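Local structure of L-ribulose 3-epimerase (Mesorhizobium loti, 3VYL) at residues F37-P42 with N89-L94; L59-S64 with R96-R101. The protein catalyses the epimerization of ketoses at C3, interconverting L-ribulose and, probably, L-xylulose efficiently and accepting D-psicose and D-tagatose less well, with a bound manganese ion. All blocks are in the same frame, centred on the assembly; numbering follows the deposited sequence.

Interaction 1 (F37-P42 with N89-L94); sequences FSYLDP and NQTIAL
Tyr39 reaches across from the loop after strand 34-37 of the TIM barrel and sets its phenol against helix 78-98, between Gln90 and Thr91. The phenol oxygen sits over the face of the Gln90 amide, Tyr39 OH being 3.4 Å from both CD and CG of Gln90, while the ring stands nearly upright on it (planes 82° apart). One ring edge faces the threonine: Thr91 OG1 lies in the ring plane, 3.2 Å from Tyr39 CE1. CG is anti to the backbone N (chi1 -162°), which carries the ring end to the helix. An alanine in place of Tyr39 is likely to open a gap beside Thr91 and let the Gln90 side chain turn more freely. Leu94 pushes its CD2 methyl against Leu40, 3.8 Å from the carbonyl O and 4.1 Å from CB, while Pro42 CD approaches Gln90 NE2. Behind this first shell, Ile65 touches both Tyr39 and Thr91, and Ile47 of helix 47-57 backs Pro42 and Leu94. The Thr91 hydroxyl is held by a hydrogen bond to Ile87 O, one turn earlier. On the loop side, Leu40 CD1 rests 4.1 Å above one face of the Phe37 ring, over the ring's margin rather than its centre.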
loop_
_atom_site.group_PDB
_atom_site.type_symbol
_atom_site.label_atom_id
_atom_site.label_comp_id
_atom_site.label_asym_id
_atom_site.label_seq_id
_atom_site.Cartn_x
_atom_site.Cartn_y
_atom_site.Cartn_z
ATOM N N PHE A 37 -30.228 -8.838 9.331
ATOM C CA PHE A 37 -31.414 -8.883 8.528
ATOM C C PHE A 37 -31.758 -7.479 8.174
ATOM O O PHE A 37 -31.623 -6.643 8.981
ATOM C CB PHE A 37 -32.545 -9.511 9.320
ATOM C CG PHE A 37 -32.455 -10.999 9.436
ATOM C CD1 PHE A 37 -32.486 -11.781 8.331
ATOM C CD2 PHE A 37 -32.362 -11.593 10.644
ATOM C CE1 PHE A 37 -32.405 -13.126 8.414
ATOM C CE2 PHE A 37 -32.296 -12.937 10.749
ATOM C CZ PHE A 37 -32.310 -13.708 9.632
ATOM N N SER A 38 -32.083 -7.224 6.918
ATOM C CA SER A 38 -32.548 -5.924 6.435
ATOM C C SER A 38 -33.909 -5.370 6.782
ATOM O O SER A 38 -34.047 -4.197 6.985
ATOM C CB SER A 38 -32.567 -5.922 4.940
ATOM O OG SER A 38 -33.868 -5.532 4.501
ATOM N N TYR A 39 -34.942 -6.173 6.645
ATOM C CA TYR A 39 -36.212 -5.922 7.293
ATOM C C TYR A 39 -37.119 -7.113 7.138
ATOM O O TYR A 39 -37.135 -7.733 6.103
ATOM C CB TYR A 39 -36.869 -4.644 6.789
ATOM C CG TYR A 39 -37.945 -4.127 7.700
ATOM C CD1 TYR A 39 -37.660 -3.265 8.725
ATOM C CD2 TYR A 39 -39.244 -4.515 7.535
ATOM C CE1 TYR A 39 -38.646 -2.797 9.550
ATOM C CE2 TYR A 39 -40.236 -4.060 8.356
ATOM C CZ TYR A 39 -39.918 -3.202 9.351
ATOM O OH TYR A 39 -40.904 -2.775 10.151
ATOM N N LEU A 40 -37.923 -7.367 8.150
ATOM C CA LEU A 40 -38.819 -8.488 8.161
ATOM C C LEU A 40 -40.200 -8.044 8.585
ATOM O O LEU A 40 -40.349 -7.377 9.582
ATOM C CB LEU A 40 -38.297 -9.529 9.123
ATOM C CG LEU A 40 -36.948 -10.128 8.788
ATOM C CD1 LEU A 40 -36.497 -11.009 9.917
ATOM C CD2 LEU A 40 -37.034 -10.960 7.548
ATOM N N ASP A 41 -41.222 -8.425 7.847
ATOM C CA ASP A 41 -42.575 -8.045 8.245
ATOM C C ASP A 41 -43.123 -8.976 9.337
ATOM O O ASP A 41 -43.167 -10.193 9.143
ATOM C CB ASP A 41 -43.510 -8.010 7.036
ATOM C CG ASP A 41 -44.929 -7.653 7.415
ATOM O OD1 ASP A 41 -45.143 -6.543 7.950
ATOM O OD2 ASP A 41 -45.831 -8.486 7.185
ATOM N N PRO A 42 -43.526 -8.403 10.492
ATOM C CA PRO A 42 -44.066 -9.171 11.630
ATOM C C PRO A 42 -45.237 -10.102 11.292
ATOM O O PRO A 42 -45.296 -11.210 11.822
ATOM C CB PRO A 42 -44.511 -8.078 12.609
ATOM C CG PRO A 42 -43.597 -6.938 12.321
ATOM C CD PRO A 42 -43.364 -6.975 10.833
ATOM N N ASN A 89 -39.494 3.195 14.643
ATOM C CA ASN A 89 -40.106 2.600 15.838
ATOM C C ASN A 89 -40.426 1.119 15.653
ATOM O O ASN A 89 -40.247 0.311 16.574
ATOM C CB ASN A 89 -41.369 3.360 16.244
ATOM C CG ASN A 89 -41.071 4.700 16.895
ATOM O OD1 ASN A 89 -40.109 4.849 17.652
ATOM N ND2 ASN A 89 -41.915 5.685 16.617
ATOM N N GLN A 90 -40.882 0.766 14.455
ATOM C CA GLN A 90 -41.221 -0.614 14.149
ATOM C C GLN A 90 -39.964 -1.479 14.087
ATOM O O GLN A 90 -39.925 -2.571 14.646
ATOM C CB GLN A 90 -42.008 -0.678 12.841
ATOM C CG GLN A 90 -42.966 -1.856 12.745
ATOM C CD GLN A 90 -43.878 -1.773 11.530
ATOM O OE1 GLN A 90 -44.104 -0.689 10.977
ATOM N NE2 GLN A 90 -44.406 -2.920 11.107
ATOM N N THR A 91 -38.930 -0.964 13.427
ATOM C CA THR A 91 -37.642 -1.655 13.299
ATOM C C THR A 91 -37.000 -1.948 14.659
ATOM O O THR A 91 -36.378 -2.998 14.853
ATOM C CB THR A 91 -36.660 -0.842 12.422
ATOM O OG1 THR A 91 -37.318 -0.445 11.212
ATOM C CG2 THR A 91 -35.415 -1.669 12.071
ATOM N N ILE A 92 -37.153 -1.004 15.587
ATOM C CA ILE A 92 -36.668 -1.176 16.953
ATOM C C ILE A 92 -37.356 -2.376 17.616
ATOM O O ILE A 92 -36.684 -3.327 18.045
ATOM C CB ILE A 92 -36.856 0.105 17.780
ATOM C CG1 ILE A 92 -35.930 1.204 17.250
ATOM C CG2 ILE A 92 -36.590 -0.171 19.250
ATOM C CD1 ILE A 92 -36.137 2.562 17.884
ATOM N N ALA A 93 -38.689 -2.344 17.659
ATOM C CA ALA A 93 -39.481 -3.437 18.222
ATOM C C ALA A 93 -39.165 -4.779 17.559
ATOM O O ALA A 93 -39.139 -5.821 18.228
ATOM C CB ALA A 93 -40.968 -3.125 18.141
ATOM N N LEU A 94 -38.910 -4.761 16.253
ATOM C CA LEU A 94 -38.439 -5.972 15.582
ATOM C C LEU A 94 -37.108 -6.481 16.173
ATOM O O LEU A 94 -37.000 -7.651 16.538
ATOM C CB LEU A 94 -38.332 -5.762 14.068
ATOM C CG LEU A 94 -37.846 -6.966 13.253
ATOM C CD1 LEU A 94 -38.915 -8.045 13.167
ATOM C CD2 LEU A 94 -37.426 -6.539 11.857
#

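Interaction 2 (L59-S64 with R96-R101); sequences LGVAIS and RDLGGR
Val61 and Ile63, on the helix-facing side of strand 60-66, meet Leu98 and the glycine turn that ends helix 78-98, within a beta-alpha-beta unit of the TIM barrel that runs on into strand 102-104. Leu98 lies crosswise to both strand side chains, at about a right angle to each, and a single methyl serves the two: Leu98 CD2 is 3.9 Å from Ile63 CD1 and 4.2 Å from Val61 CG2. The two branches of Val61 divide the work. CG2, anti to the backbone N, turns to the leucine, whereas CG1 sits between N and the carbonyl carbon (chi1 60°) and packs on the turn, 3.6 Å from Gly99 O. Ile47 and Leu50 of helix 47-57 also touch Leu98, and Phe37 touches both strand side chains, giving an apolar layer between barrel and helices. The helix closes in a Schellman motif: Gly99 takes a positive phi of 84°, which suits a residue without CB. Gly100 then passes close over the strand, its CA 3.5 Å from Val61 O; a CB here would probably crowd that carbonyl, consistent with glycine at this position. From here the chain enters the next strand, where a backbone bond pairs Ile63 with Lys102. On the exposed side of the last helical turn, Arg96 forms a salt bridge to Asp97, side-on with NE and NH2: NE donates to OD2 at 2.8 Å, NH2 to OD1 at 3.0 Å and also to OD2, which both nitrogens approach from the same face of the carboxylate, NE 48° out of its plane.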
loop_
_atom_site.group_PDB
_atom_site.type_symbol
_atom_site.label_atom_id
_atom_site.label_comp_id
_atom_site.label_asym_id
_atom_site.label_seq_id
_atom_site.Cartn_x
_atom_site.Cartn_y
_atom_site.Cartn_z
ATOM N N LEU A 59 -26.326 -17.704 17.416
ATOM C CA LEU A 59 -26.090 -16.515 16.634
ATOM C C LEU A 59 -26.633 -15.312 17.379
ATOM O O LEU A 59 -27.570 -15.434 18.159
ATOM C CB LEU A 59 -26.786 -16.662 15.275
ATOM C CG LEU A 59 -26.113 -17.278 14.035
ATOM C CD1 LEU A 59 -24.924 -18.174 14.325
ATOM C CD2 LEU A 59 -27.135 -18.004 13.169
ATOM N N GLY A 60 -26.019 -14.155 17.156
ATOM C CA GLY A 60 -26.618 -12.868 17.516
ATOM C C GLY A 60 -27.315 -12.308 16.286
ATOM O O GLY A 60 -27.293 -12.917 15.210
ATOM N N VAL A 61 -27.924 -11.139 16.431
ATOM C CA VAL A 61 -28.693 -10.562 15.338
ATOM C C VAL A 61 -28.638 -9.031 15.364
ATOM O O VAL A 61 -28.689 -8.407 16.420
ATOM C CB VAL A 61 -30.154 -11.123 15.296
ATOM C CG1 VAL A 61 -30.920 -10.816 16.585
ATOM C CG2 VAL A 61 -30.918 -10.628 14.066
ATOM N N ALA A 62 -28.490 -8.436 14.188
ATOM C CA ALA A 62 -28.631 -6.996 14.046
ATOM C C ALA A 62 -29.631 -6.733 12.929
ATOM O O ALA A 62 -29.788 -7.553 12.026
ATOM C CB ALA A 62 -27.292 -6.365 13.728
ATOM N N ILE A 63 -30.327 -5.610 12.999
ATOM C CA ILE A 63 -31.177 -5.207 11.898
ATOM C C ILE A 63 -30.690 -3.882 11.293
ATOM O O ILE A 63 -30.442 -2.897 12.009
ATOM C CB ILE A 63 -32.668 -5.102 12.307
ATOM C CG1 ILE A 63 -33.130 -6.339 13.092
ATOM C CG2 ILE A 63 -33.547 -4.860 11.081
ATOM C CD1 ILE A 63 -33.287 -7.615 12.284
ATOM N N SER A 64 -30.548 -3.878 9.969
ATOM C CA SER A 64 -30.184 -2.684 9.233
ATOM C C SER A 64 -31.255 -2.417 8.211
ATOM O O SER A 64 -31.773 -3.347 7.599
ATOM C CB SER A 64 -28.859 -2.892 8.509
ATOM O OG SER A 64 -28.997 -3.861 7.479
ATOM N N ARG A 96 -35.585 -5.730 19.083
ATOM C CA ARG A 96 -35.868 -6.106 20.467
ATOM C C ARG A 96 -36.481 -7.502 20.573
ATOM O O ARG A 96 -35.979 -8.337 21.322
ATOM C CB ARG A 96 -36.776 -5.060 21.119
ATOM C CG ARG A 96 -37.129 -5.326 22.575
ATOM C CD ARG A 96 -38.461 -4.681 22.919
ATOM N NE ARG A 96 -39.537 -5.257 22.111
ATOM C CZ ARG A 96 -40.602 -4.591 21.677
ATOM N NH1 ARG A 96 -40.766 -3.302 21.968
ATOM N NH2 ARG A 96 -41.505 -5.224 20.938
ATOM N N ASP A 97 -37.538 -7.761 19.805
ATOM C CA ASP A 97 -38.249 -9.038 19.894
ATOM C C ASP A 97 -37.438 -10.191 19.334
ATOM O O ASP A 97 -37.668 -11.354 19.678
ATOM C CB ASP A 97 -39.618 -8.959 19.216
ATOM C CG ASP A 97 -40.618 -8.123 20.007
ATOM O OD1 ASP A 97 -41.705 -7.827 19.466
ATOM O OD2 ASP A 97 -40.324 -7.758 21.167
ATOM N N LEU A 98 -36.468 -9.870 18.489
ATOM C CA LEU A 98 -35.631 -10.900 17.895
ATOM C C LEU A 98 -34.436 -11.227 18.807
ATOM O O LEU A 98 -33.748 -12.239 18.625
ATOM C CB LEU A 98 -35.194 -10.455 16.501
ATOM C CG LEU A 98 -35.223 -11.435 15.323
ATOM C CD1 LEU A 98 -36.471 -12.301 15.308
ATOM C CD2 LEU A 98 -35.108 -10.644 14.028
ATOM N N GLY A 99 -34.219 -10.380 19.812
ATOM C CA GLY A 99 -33.129 -10.579 20.753
ATOM C C GLY A 99 -31.844 -10.016 20.186
ATOM O O GLY A 99 -30.821 -10.696 20.149
ATOM N N GLY A 100 -31.919 -8.772 19.726
ATOM C CA GLY A 100 -30.786 -8.075 19.147
ATOM C C GLY A 100 -30.555 -6.774 19.885
ATOM O O GLY A 100 -31.458 -6.252 20.546
ATOM N N ARG A 101 -29.345 -6.242 19.753
ATOM C CA ARG A 101 -28.930 -5.047 20.488
ATOM C C ARG A 101 -28.710 -3.825 19.585
ATOM O O ARG A 101 -28.687 -2.686 20.066
ATOM C CB ARG A 101 -27.686 -5.360 21.346
ATOM C CG ARG A 101 -26.856 -6.534 20.826
ATOM C CD ARG A 101 -26.112 -7.288 21.929
ATOM N NE ARG A 101 -24.749 -6.813 22.251
ATOM C CZ ARG A 101 -23.924 -6.121 21.452
ATOM N NH1 ARG A 101 -24.277 -5.780 20.218
ATOM N NH2 ARG A 101 -22.721 -5.767 21.897
#

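Interactions 1 and 2 lie about 10 Å apart, centre to centre, and share helix 78-98, the first through residues 89-94, the second through 96-98 and the turn after them. Phe37, last in strand 34-37, pairs with strand 60-66 through probable hydrogen bonds, Phe37 N to Ala62 O (3.0 Å) and Phe37 O to Ser64 N (3.1 Å). Ile63 also touches Thr91 and Thr95 on the helix. Interaction 1 joins the loop after a barrel strand to the helix, interaction 2 the neighbouring strand to the helix end. Glu147, Asp180, His206 and Glu241 hold the manganese ion; the Ile63 side chain is about 13 Å from it, and that of Thr91 about 12 Å from the Glu147 side chain.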